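Side-chain contacts in methionine gamma-lyase (Trichomonas vaginalis, PDB 1E5E), which belongs to the Cys/Met metabolism family of pyridoxal-phosphate-dependent enzymes and is built as an assembly of four subunits: residues T63-N66 and L67-K70; K225-L228 and L229-R233; E4-P8 and A9-I13; S246-D249 and A250-T254. One frame throughout, in Å; residues are numbered along the deposited sequence.

How the interactions relate
All four contacts are local. Three lie within the opening turns of a helix or at its N-cap, and interaction 3 joins the N-terminal loop to the start of helix 8-14. The chain order is interaction 3, interaction 1 (helix 62-75), interaction 2 (helix 226-241) and interaction 4 (helix 247-257). Interaction 1 is the hub, with centres about 9 Å from interaction 4, 15 Å from interaction 2 and 16 Å from interaction 3. It packs on interaction 4 through Thr63 and Leu67, joins interaction 2 by the Glu68-Arg233 salt bridge, and touches interaction 3 through Lys70. Interactions 3 and 4 touch the second subunit, and 4 also the third and fourth, so both lie at subunit interfaces.

Interaction 1 of 4, residues T63-N66 and L67-K70; sequences TVSN and LEGK
Asn66 and Lys70, one helical turn apart, are tied by a short hydrogen bond of 2.6 Å from Lys70 NZ to Asn66 OD1. The amine lies in the plane of the amide and meets a lone pair of OD1, at a C=O...N angle of 135°. Lys70 runs out nearly straight and bends only at its last torsion (chi4 57°), which turns NZ back to the amide. A water completes a ring. It accepts from Asn66 ND2 at 3.1 Å and from Lys70 NZ at 2.8 Å. NZ also donates to the backbone oxygen of Ala15, so three acceptors surround the ammonium group.

The backbone oxygen of Asn66 accepts from Lys70 N at 3.2 Å, and the side chain of Asn16 gives it a second donor. Gly69 N and Glu68 N make the regular helical bonds to Ser65 O and Val64 O, while the bond from Leu67 N to Thr63 O is weak.

Glu68 folds its CG over its own helix, 3.3 Å from Val64 O. Its carboxylate passes beside the Val64 methyl CG1, with OE2 3.5 Å away. OE2 is held by Ala82 N and by a salt bridge to Arg233. Ser65 OG is bound by Tyr54 OH and Asn61 O, and Thr63 OG1 by Tyr30 N.

The stretch lies early in helix 62-75 and is largely buried. Thr63, Val64 and Leu67 pack on helix 247-257, while Val64 and Glu68 face strand 79-83, an edge strand of the seven-stranded sheet within this chain.

Interaction 2 of 4, residues K225-L228 and L229-R233; sequences KADL and LQQIR
Leu228 and Ile232 meet one turn apart, with Leu228 CG 3.9 Å from Ile232 CD1. The two side chains approach at a slant. Leu228 carries CG anti to its N (chi1 175°), beside its carbonyl carbon, and this sends the branch forward along the helix toward Ile232. The Ile232 CG1 arm comes back to meet it and passes 3.5 Å from Leu228 O. Leu228 CB also lies, more loosely, against Leu229 CD1.

Leu229 bends over the start of the helix. Its CD1 lies 3.3 Å from Lys225 O, the carbonyl of the N-cap residue. On another side of the helix, Gln231 lays CG 3.3 Å from Asp227 O. In the conformer given, its amide oxygen OE1 stands 3.4 Å from Asp227 OD2, with the two flat groups turned 39° apart and no hydrogen bond between them. That position is uncertain, because Gln231 has a second deposited conformer.

Backbone bonds hold this shell in place. Leu229 N reaches Lys225 O at 3.0 Å, and Ile232 N reaches Leu228 O at 2.9 Å. Further out, Leu228 and Ile232 lie against helix 86-97, at Ile97 and at Thr93 and Thr96. Leu229 rests on Ala79 and Val81 of strand 79-83. Glu78 accepts from Ala226 N in the first turn.

These features are those of an amphipathic helix start: exposed Asp227 and Gln230 on one side, and aliphatic side chains packed on the sheet and a neighbouring helix, as in an alpha/beta fold.

Interaction 3 of 4, residues E4-P8 and A9-I13; sequences ERMTP and ATACI
Ala9 is the second residue of helix 8-14, which Thr7 N-caps and Pro8 begins, with Ala9 CB 4.0 Å from Thr7 OG1.

Thr10 follows and makes the capping bond: its N donates to Thr7 OG1 at 3.2 Å. The torsion of Thr7 (chi1 62°) sets OG1 between its own N and carbonyl carbon, turned toward the first turn of the helix. Thr10 N also reaches Thr7 O at 3.0 Å, but from well above the carbonyl plane. The two threonine hydroxyls share a partner across the subunit interface, since both hydrogen-bond to Glu383 of the second subunit. Thr10 OG1 also bonds Asp380 N of that subunit. The Thr10 methyl CG2 points elsewhere and touches Met6 CG at 3.8 Å, with the two side chains roughly at right angles.

Ala11 N gives Thr7 O its second and straighter bond, at 2.8 Å and close to the C=O direction. Ala11 also packs on Phe73 and Leu74 of helix 62-75.

Cys12 N closes the next turn on Pro8 O at 3.1 Å. Its side chain packs on Leu74 and on Asn261 of helix 260-279.

Met6 spans the cap from the loop before it. Extended through chi1 and chi2 (178° each), Met6 brings SD to 3.5 Å from Ala11 CA; the bend at chi3 turns only CE.

Interaction 4 of 4, residues S246-D249 and A250-T254; sequences SPHD and AWLIT
His248 and Leu252 pack one turn apart in the N-capped helix 247-257. Leu252 CG lies over one face of the imidazole, and its methyl CD1 comes 3.4 Å from His248 CE1. With CG anti to N (chi1 161°), the His248 ring projects mainly outward and leans slightly toward Leu252.

At its edge the ring is fixed by a His-carboxylate hydrogen bond. His248 ND1 donates to Asp249 OD1 at 3.1 Å, nearly in the ring plane and on the anti lone pair of that oxygen. OD1 also binds Ser246 OG of the third subunit, and the reciprocal bond forms from the other side. The His248 ring stacks on His248 of the third subunit, so the pairing of these two subunits runs through this helix start.

Ser246 is the N-cap. Its OG accepts weakly from His248 N and Asp249 N, while Ser246 O takes Ala250 N at 2.8 Å.

Trp251 packs on Ile29, with His248 O at the edge of its indole, near the ring plane. Its NE1 makes a weak bond to Pro27 O. Ile253 folds back over the turn, its CG1 3.3 Å from Asp249 O.

Interaction 1 of 4, residues T63-N66 and L67-K70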
loop_
_atom_site.group_PDB
_atom_site.type_symbol
_atom_site.label_atom_id
_atom_site.label_comp_id
_atom_site.label_asym_id
_atom_site.label_seq_id
_atom_site.Cartn_x
_atom_site.Cartn_y
_atom_site.Cartn_z
ATOM N N THR A 63 11.242 -7.440 -5.480
ATOM C CA THR A 63 9.816 -7.710 -5.752
ATOM C C THR A 63 9.584 -7.677 -7.262
ATOM O O THR A 63 8.771 -8.405 -7.808
ATOM C CB THR A 63 8.956 -6.642 -5.050
ATOM O OG1 THR A 63 9.123 -6.773 -3.630
ATOM C CG2 THR A 63 7.489 -6.671 -5.438
ATOM N N VAL A 64 10.257 -6.753 -7.965
ATOM C CA VAL A 64 10.042 -6.615 -9.412
ATOM C C VAL A 64 10.629 -7.854 -10.115
ATOM O O VAL A 64 9.913 -8.372 -10.959
ATOM C CB VAL A 64 10.583 -5.280 -9.985
ATOM C CG1 VAL A 64 10.449 -5.174 -11.494
ATOM C CG2 VAL A 64 9.846 -4.084 -9.336
ATOM N N SER A 65 11.790 -8.370 -9.689
ATOM C CA SER A 65 12.346 -9.558 -10.238
ATOM C C SER A 65 11.398 -10.737 -10.013
ATOM O O SER A 65 11.344 -11.569 -10.903
ATOM C CB SER A 65 13.692 -10.004 -9.610
ATOM O OG SER A 65 14.570 -8.922 -9.812
ATOM N N ASN A 66 10.767 -10.818 -8.852
ATOM C CA ASN A 66 9.835 -11.927 -8.650
ATOM C C ASN A 66 8.786 -11.943 -9.761
ATOM O O ASN A 66 8.549 -12.957 -10.420
ATOM C CB ASN A 66 9.207 -11.849 -7.247
ATOM C CG ASN A 66 8.241 -13.001 -7.012
ATOM O OD1 ASN A 66 8.292 -14.075 -7.618
ATOM N ND2 ASN A 66 7.317 -12.769 -6.101
ATOM N N LEU A 67 8.054 -10.860 -9.978
ATOM C CA LEU A 67 7.077 -10.799 -11.065
ATOM C C LEU A 67 7.718 -11.124 -12.429
ATOM O O LEU A 67 7.164 -11.846 -13.235
ATOM C CB LEU A 67 6.600 -9.333 -11.202
ATOM C CG LEU A 67 5.646 -9.057 -12.372
ATOM C CD1 LEU A 67 4.440 -10.007 -12.192
ATOM C CD2 LEU A 67 5.260 -7.575 -12.387
ATOM N N GLU A 68 8.875 -10.549 -12.739
ATOM C CA GLU A 68 9.569 -10.769 -13.997
ATOM C C GLU A 68 9.864 -12.227 -14.313
ATOM O O GLU A 68 9.573 -12.713 -15.445
ATOM C CB GLU A 68 10.827 -9.901 -14.060
ATOM C CG GLU A 68 10.517 -8.390 -14.165
ATOM C CD GLU A 68 11.799 -7.575 -14.019
ATOM O OE1 GLU A 68 12.809 -8.123 -13.490
ATOM O OE2 GLU A 68 11.868 -6.392 -14.476
ATOM N N GLY A 69 10.341 -12.992 -13.350
ATOM C CA GLY A 69 10.693 -14.413 -13.523
ATOM C C GLY A 69 9.429 -15.225 -13.709
ATOM O O GLY A 69 9.346 -16.166 -14.524
ATOM N N LYS A 70 8.376 -14.819 -13.006
ATOM C CA LYS A 70 7.090 -15.526 -13.181
ATOM C C LYS A 70 6.573 -15.331 -14.599
ATOM O O LYS A 70 6.262 -16.332 -15.292
ATOM C CB LYS A 70 6.102 -15.101 -12.121
ATOM C CG LYS A 70 6.294 -15.724 -10.737
ATOM C CD LYS A 70 5.385 -15.112 -9.695
ATOM C CE LYS A 70 5.351 -15.934 -8.389
ATOM N NZ LYS A 70 6.733 -16.089 -7.841
HETATM O O HOH W 1 5.907 -15.349 -5.252
#

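Interaction 2 of 4, residues K225-L228 and L229-R233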
loop_
_atom_site.group_PDB
_atom_site.type_symbol
_atom_site.label_atom_id
_atom_site.label_comp_id
_atom_site.label_asym_id
_atom_site.label_seq_id
_atom_site.Cartn_x
_atom_site.Cartn_y
_atom_site.Cartn_z
ATOM N N LYS A 225 14.893 -12.561 -24.989
ATOM C CA LYS A 225 16.231 -13.047 -24.705
ATOM C C LYS A 225 16.903 -12.179 -23.648
ATOM O O LYS A 225 16.808 -10.967 -23.716
ATOM C CB LYS A 225 17.144 -12.982 -25.947
ATOM C CG LYS A 225 16.683 -13.794 -27.140
ATOM C CD LYS A 225 16.824 -15.289 -26.860
ATOM C CE LYS A 225 16.320 -16.053 -28.100
ATOM N NZ LYS A 225 16.313 -17.511 -27.751
ATOM N N ALA A 226 17.812 -12.781 -22.915
ATOM C CA ALA A 226 18.552 -12.080 -21.863
ATOM C C ALA A 226 19.440 -10.990 -22.428
ATOM O O ALA A 226 19.545 -9.912 -21.846
ATOM C CB ALA A 226 19.278 -13.153 -21.037
ATOM N N ASP A 227 20.104 -11.233 -23.561
ATOM C CA ASP A 227 21.014 -10.244 -24.130
ATOM C C ASP A 227 20.279 -8.954 -24.467
ATOM O O ASP A 227 20.656 -7.868 -24.008
ATOM C CB ASP A 227 21.699 -10.833 -25.379
ATOM C CG ASP A 227 22.641 -9.906 -26.112
ATOM O OD1 ASP A 227 23.084 -10.282 -27.242
ATOM O OD2 ASP A 227 23.041 -8.792 -25.662
ATOM N N LEU A 228 19.247 -9.075 -25.313
ATOM C CA LEU A 228 18.486 -7.895 -25.689
ATOM C C LEU A 228 17.820 -7.240 -24.485
ATOM O O LEU A 228 17.862 -6.026 -24.375
ATOM C CB LEU A 228 17.445 -8.184 -26.778
ATOM C CG LEU A 228 16.558 -6.967 -27.094
ATOM C CD1 LEU A 228 17.319 -5.837 -27.778
ATOM C CD2 LEU A 228 15.385 -7.393 -27.983
ATOM N N LEU A 229 17.220 -7.998 -23.571
ATOM C CA LEU A 229 16.548 -7.373 -22.437
ATOM C C LEU A 229 17.506 -6.724 -21.471
ATOM O O LEU A 229 17.160 -5.700 -20.851
ATOM C CB LEU A 229 15.649 -8.402 -21.756
ATOM C CG LEU A 229 14.245 -8.410 -22.379
ATOM C CD1 LEU A 229 14.279 -8.822 -23.842
ATOM C CD2 LEU A 229 13.338 -9.325 -21.581
ATOM N N GLN A 230 18.748 -7.236 -21.435
ATOM C CA GLN A 230 19.748 -6.554 -20.606
ATOM C C GLN A 230 20.052 -5.208 -21.241
ATOM O O GLN A 230 20.175 -4.177 -20.563
ATOM C CB GLN A 230 20.908 -7.518 -20.403
ATOM C CG GLN A 230 22.189 -6.900 -19.890
ATOM C CD GLN A 230 22.110 -6.352 -18.487
ATOM O OE1 GLN A 230 21.230 -6.666 -17.693
ATOM N NE2 GLN A 230 23.062 -5.474 -18.118
ATOM N N GLN A 231 20.063 -5.113 -22.574
ATOM C CA GLN A 231 20.276 -3.808 -23.193
ATOM C C GLN A 231 19.084 -2.888 -22.925
ATOM O O GLN A 231 19.227 -1.677 -22.674
ATOM C CB GLN A 231 20.567 -3.914 -24.694
ATOM C CG GLN A 231 21.561 -4.938 -25.201
ATOM C CD GLN A 231 21.514 -5.123 -26.715
ATOM O OE1 GLN A 231 21.432 -6.238 -27.261
ATOM N NE2 GLN A 231 21.515 -3.993 -27.431
ATOM N N ILE A 232 17.864 -3.420 -23.040
ATOM C CA ILE A 232 16.659 -2.618 -22.791
ATOM C C ILE A 232 16.622 -2.085 -21.357
ATOM O O ILE A 232 16.279 -0.930 -21.111
ATOM C CB ILE A 232 15.373 -3.462 -23.030
ATOM C CG1 ILE A 232 15.254 -3.759 -24.538
ATOM C CG2 ILE A 232 14.112 -2.793 -22.471
ATOM C CD1 ILE A 232 14.186 -4.789 -24.889
ATOM N N ARG A 233 17.074 -2.884 -20.407
ATOM C CA ARG A 233 17.081 -2.478 -18.997
ATOM C C ARG A 233 18.121 -1.390 -18.766
ATOM O O ARG A 233 17.808 -0.333 -18.223
ATOM C CB ARG A 233 17.200 -3.738 -18.141
ATOM C CG ARG A 233 17.714 -3.706 -16.754
ATOM C CD ARG A 233 17.263 -4.737 -15.758
ATOM N NE ARG A 233 16.898 -6.087 -16.215
ATOM C CZ ARG A 233 15.714 -6.587 -15.777
ATOM N NH1 ARG A 233 14.954 -5.832 -15.000
ATOM N NH2 ARG A 233 15.282 -7.797 -16.148
#

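Interaction 3 of 4, residues E4-P8 and A9-I13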
loop_
_atom_site.group_PDB
_atom_site.type_symbol
_atom_site.label_atom_id
_atom_site.label_comp_id
_atom_site.label_asym_id
_atom_site.label_seq_id
_atom_site.Cartn_x
_atom_site.Cartn_y
_atom_site.Cartn_z
ATOM N N GLU A 4 8.477 -33.037 -17.263
ATOM C CA GLU A 4 7.405 -32.193 -17.851
ATOM C C GLU A 4 7.277 -30.824 -17.177
ATOM O O GLU A 4 7.296 -30.688 -15.960
ATOM C CB GLU A 4 6.029 -32.842 -17.881
ATOM C CG GLU A 4 5.561 -33.228 -19.272
ATOM C CD GLU A 4 4.103 -33.672 -19.266
ATOM O OE1 GLU A 4 3.512 -33.753 -18.159
ATOM O OE2 GLU A 4 3.536 -33.941 -20.360
ATOM N N ARG A 5 7.009 -29.827 -18.027
ATOM C CA ARG A 5 6.995 -28.434 -17.597
ATOM C C ARG A 5 5.833 -28.123 -16.657
ATOM O O ARG A 5 4.693 -28.524 -16.910
ATOM C CB ARG A 5 6.967 -27.530 -18.846
ATOM C CG ARG A 5 7.257 -26.057 -18.622
ATOM C CD ARG A 5 7.147 -25.229 -19.898
ATOM N NE ARG A 5 7.413 -23.803 -19.699
ATOM C CZ ARG A 5 8.644 -23.336 -19.465
ATOM N NH1 ARG A 5 9.644 -24.218 -19.407
ATOM N NH2 ARG A 5 8.915 -22.041 -19.281
ATOM N N MET A 6 6.092 -27.377 -15.593
ATOM C CA MET A 6 5.041 -26.985 -14.649
ATOM C C MET A 6 3.877 -26.419 -15.452
ATOM O O MET A 6 4.148 -25.592 -16.345
ATOM C CB MET A 6 5.576 -25.919 -13.685
ATOM C CG MET A 6 4.454 -25.453 -12.708
ATOM S SD MET A 6 5.179 -24.245 -11.580
ATOM C CE MET A 6 5.925 -25.354 -10.364
ATOM N N THR A 7 2.639 -26.837 -15.252
ATOM C CA THR A 7 1.582 -26.238 -16.085
ATOM C C THR A 7 1.426 -24.747 -15.813
ATOM O O THR A 7 1.671 -24.231 -14.703
ATOM C CB THR A 7 0.205 -26.867 -15.771
ATOM O OG1 THR A 7 -0.091 -26.575 -14.416
ATOM C CG2 THR A 7 0.186 -28.389 -16.004
ATOM N N PRO A 8 0.776 -24.053 -16.753
ATOM C CA PRO A 8 0.491 -22.625 -16.612
ATOM C C PRO A 8 -0.420 -22.388 -15.430
ATOM O O PRO A 8 -0.330 -21.363 -14.723
ATOM C CB PRO A 8 -0.122 -22.238 -17.970
ATOM C CG PRO A 8 0.492 -23.207 -18.954
ATOM C CD PRO A 8 0.549 -24.505 -18.161
ATOM N N ALA A 9 -1.360 -23.284 -15.151
ATOM C CA ALA A 9 -2.292 -23.169 -14.037
ATOM C C ALA A 9 -1.568 -23.219 -12.689
ATOM O O ALA A 9 -1.952 -22.454 -11.820
ATOM C CB ALA A 9 -3.367 -24.268 -14.042
ATOM N N THR A 10 -0.444 -23.909 -12.607
ATOM C CA THR A 10 0.314 -23.935 -11.350
ATOM C C THR A 10 1.350 -22.829 -11.326
ATOM O O THR A 10 1.580 -22.154 -10.325
ATOM C CB THR A 10 0.970 -25.320 -11.173
ATOM O OG1 THR A 10 -0.140 -26.258 -11.107
ATOM C CG2 THR A 10 1.869 -25.407 -9.958
ATOM N N ALA A 11 1.955 -22.599 -12.485
ATOM C CA ALA A 11 3.015 -21.652 -12.616
ATOM C C ALA A 11 2.573 -20.223 -12.357
ATOM O O ALA A 11 3.397 -19.458 -11.836
ATOM C CB ALA A 11 3.632 -21.729 -14.008
ATOM N N CYS A 12 1.351 -19.844 -12.643
ATOM C CA CYS A 12 0.999 -18.446 -12.352
ATOM C C CYS A 12 0.979 -18.186 -10.848
ATOM O O CYS A 12 1.130 -17.019 -10.458
ATOM C CB CYS A 12 -0.300 -18.006 -13.033
ATOM S SG CYS A 12 -1.695 -18.945 -12.468
ATOM N N ILE A 13 0.934 -19.230 -10.019
ATOM C CA ILE A 13 1.118 -19.118 -8.588
ATOM C C ILE A 13 2.542 -19.493 -8.198
ATOM O O ILE A 13 3.101 -18.741 -7.386
ATOM C CB ILE A 13 0.157 -20.050 -7.841
ATOM C CG1 ILE A 13 -1.287 -19.605 -8.138
ATOM C CG2 ILE A 13 0.332 -20.163 -6.338
ATOM C CD1 ILE A 13 -2.185 -20.820 -7.985
#

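Interaction 4 of 4, residues S246-D249 and A250-T254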
loop_
_atom_site.group_PDB
_atom_site.type_symbol
_atom_site.label_atom_id
_atom_site.label_comp_id
_atom_site.label_asym_id
_atom_site.label_seq_id
_atom_site.Cartn_x
_atom_site.Cartn_y
_atom_site.Cartn_z
ATOM N N SER A 246 6.738 0.705 -9.757
ATOM C CA SER A 246 6.674 0.737 -8.299
ATOM C C SER A 246 6.669 -0.706 -7.791
ATOM O O SER A 246 5.777 -1.479 -8.181
ATOM C CB SER A 246 5.345 1.339 -7.819
ATOM O OG SER A 246 5.115 0.998 -6.436
ATOM N N PRO A 247 7.483 -1.016 -6.798
ATOM C CA PRO A 247 7.508 -2.323 -6.182
ATOM C C PRO A 247 6.162 -2.700 -5.587
ATOM O O PRO A 247 5.730 -3.855 -5.648
ATOM C CB PRO A 247 8.600 -2.228 -5.091
ATOM C CG PRO A 247 9.488 -1.145 -5.649
ATOM C CD PRO A 247 8.526 -0.109 -6.225
ATOM N N HIS A 248 5.413 -1.726 -5.089
ATOM C CA HIS A 248 4.083 -1.971 -4.548
ATOM C C HIS A 248 3.162 -2.417 -5.677
ATOM O O HIS A 248 2.420 -3.358 -5.508
ATOM C CB HIS A 248 3.594 -0.694 -3.866
ATOM C CG HIS A 248 2.105 -0.664 -3.670
ATOM N ND1 HIS A 248 1.285 -0.195 -4.703
ATOM C CD2 HIS A 248 1.300 -1.063 -2.677
ATOM C CE1 HIS A 248 0.031 -0.285 -4.311
ATOM N NE2 HIS A 248 0.019 -0.805 -3.079
ATOM N N ASP A 249 3.235 -1.850 -6.854
ATOM C CA ASP A 249 2.416 -2.212 -7.998
ATOM C C ASP A 249 2.865 -3.552 -8.559
ATOM O O ASP A 249 2.016 -4.393 -8.865
ATOM C CB ASP A 249 2.464 -1.153 -9.094
ATOM C CG ASP A 249 1.669 0.095 -8.841
ATOM O OD1 ASP A 249 1.350 0.433 -7.695
ATOM O OD2 ASP A 249 1.517 0.904 -9.792
ATOM N N ALA A 250 4.180 -3.790 -8.616
ATOM C CA ALA A 250 4.626 -5.103 -9.074
ATOM C C ALA A 250 4.053 -6.188 -8.162
ATOM O O ALA A 250 3.636 -7.257 -8.638
ATOM C CB ALA A 250 6.132 -5.263 -9.062
ATOM N N TRP A 251 4.118 -5.945 -6.836
ATOM C CA TRP A 251 3.557 -6.928 -5.906
ATOM C C TRP A 251 2.072 -7.155 -6.149
ATOM O O TRP A 251 1.626 -8.304 -6.057
ATOM C CB TRP A 251 3.768 -6.395 -4.466
ATOM C CG TRP A 251 3.332 -7.291 -3.344
ATOM C CD1 TRP A 251 4.137 -8.187 -2.693
ATOM C CD2 TRP A 251 2.074 -7.316 -2.661
ATOM N NE1 TRP A 251 3.422 -8.757 -1.654
ATOM C CE2 TRP A 251 2.175 -8.218 -1.599
ATOM C CE3 TRP A 251 0.886 -6.603 -2.823
ATOM C CZ2 TRP A 251 1.115 -8.518 -0.747
ATOM C CZ3 TRP A 251 -0.187 -6.845 -1.968
ATOM C CH2 TRP A 251 -0.054 -7.803 -0.949
ATOM N N LEU A 252 1.290 -6.111 -6.446
ATOM C CA LEU A 252 -0.120 -6.227 -6.759
ATOM C C LEU A 252 -0.367 -7.021 -8.044
ATOM O O LEU A 252 -1.336 -7.808 -8.162
ATOM C CB LEU A 252 -0.794 -4.845 -6.855
ATOM C CG LEU A 252 -1.108 -4.044 -5.605
ATOM C CD1 LEU A 252 -1.730 -2.671 -5.987
ATOM C CD2 LEU A 252 -2.135 -4.758 -4.697
ATOM N N ILE A 253 0.505 -6.913 -9.017
ATOM C CA ILE A 253 0.437 -7.615 -10.303
ATOM C C ILE A 253 0.688 -9.096 -10.027
ATOM O O ILE A 253 -0.105 -9.927 -10.459
ATOM C CB ILE A 253 1.406 -7.108 -11.374
ATOM C CG1 ILE A 253 1.066 -5.632 -11.737
ATOM C CG2 ILE A 253 1.307 -7.995 -12.651
ATOM C CD1 ILE A 253 2.191 -4.986 -12.560
ATOM N N THR A 254 1.711 -9.376 -9.213
ATOM C CA THR A 254 1.963 -10.759 -8.819
ATOM C C THR A 254 0.736 -11.360 -8.148
ATOM O O THR A 254 0.365 -12.524 -8.405
ATOM C CB THR A 254 3.216 -10.894 -7.934
ATOM O OG1 THR A 254 4.333 -10.501 -8.762
ATOM C CG2 THR A 254 3.526 -12.326 -7.452
#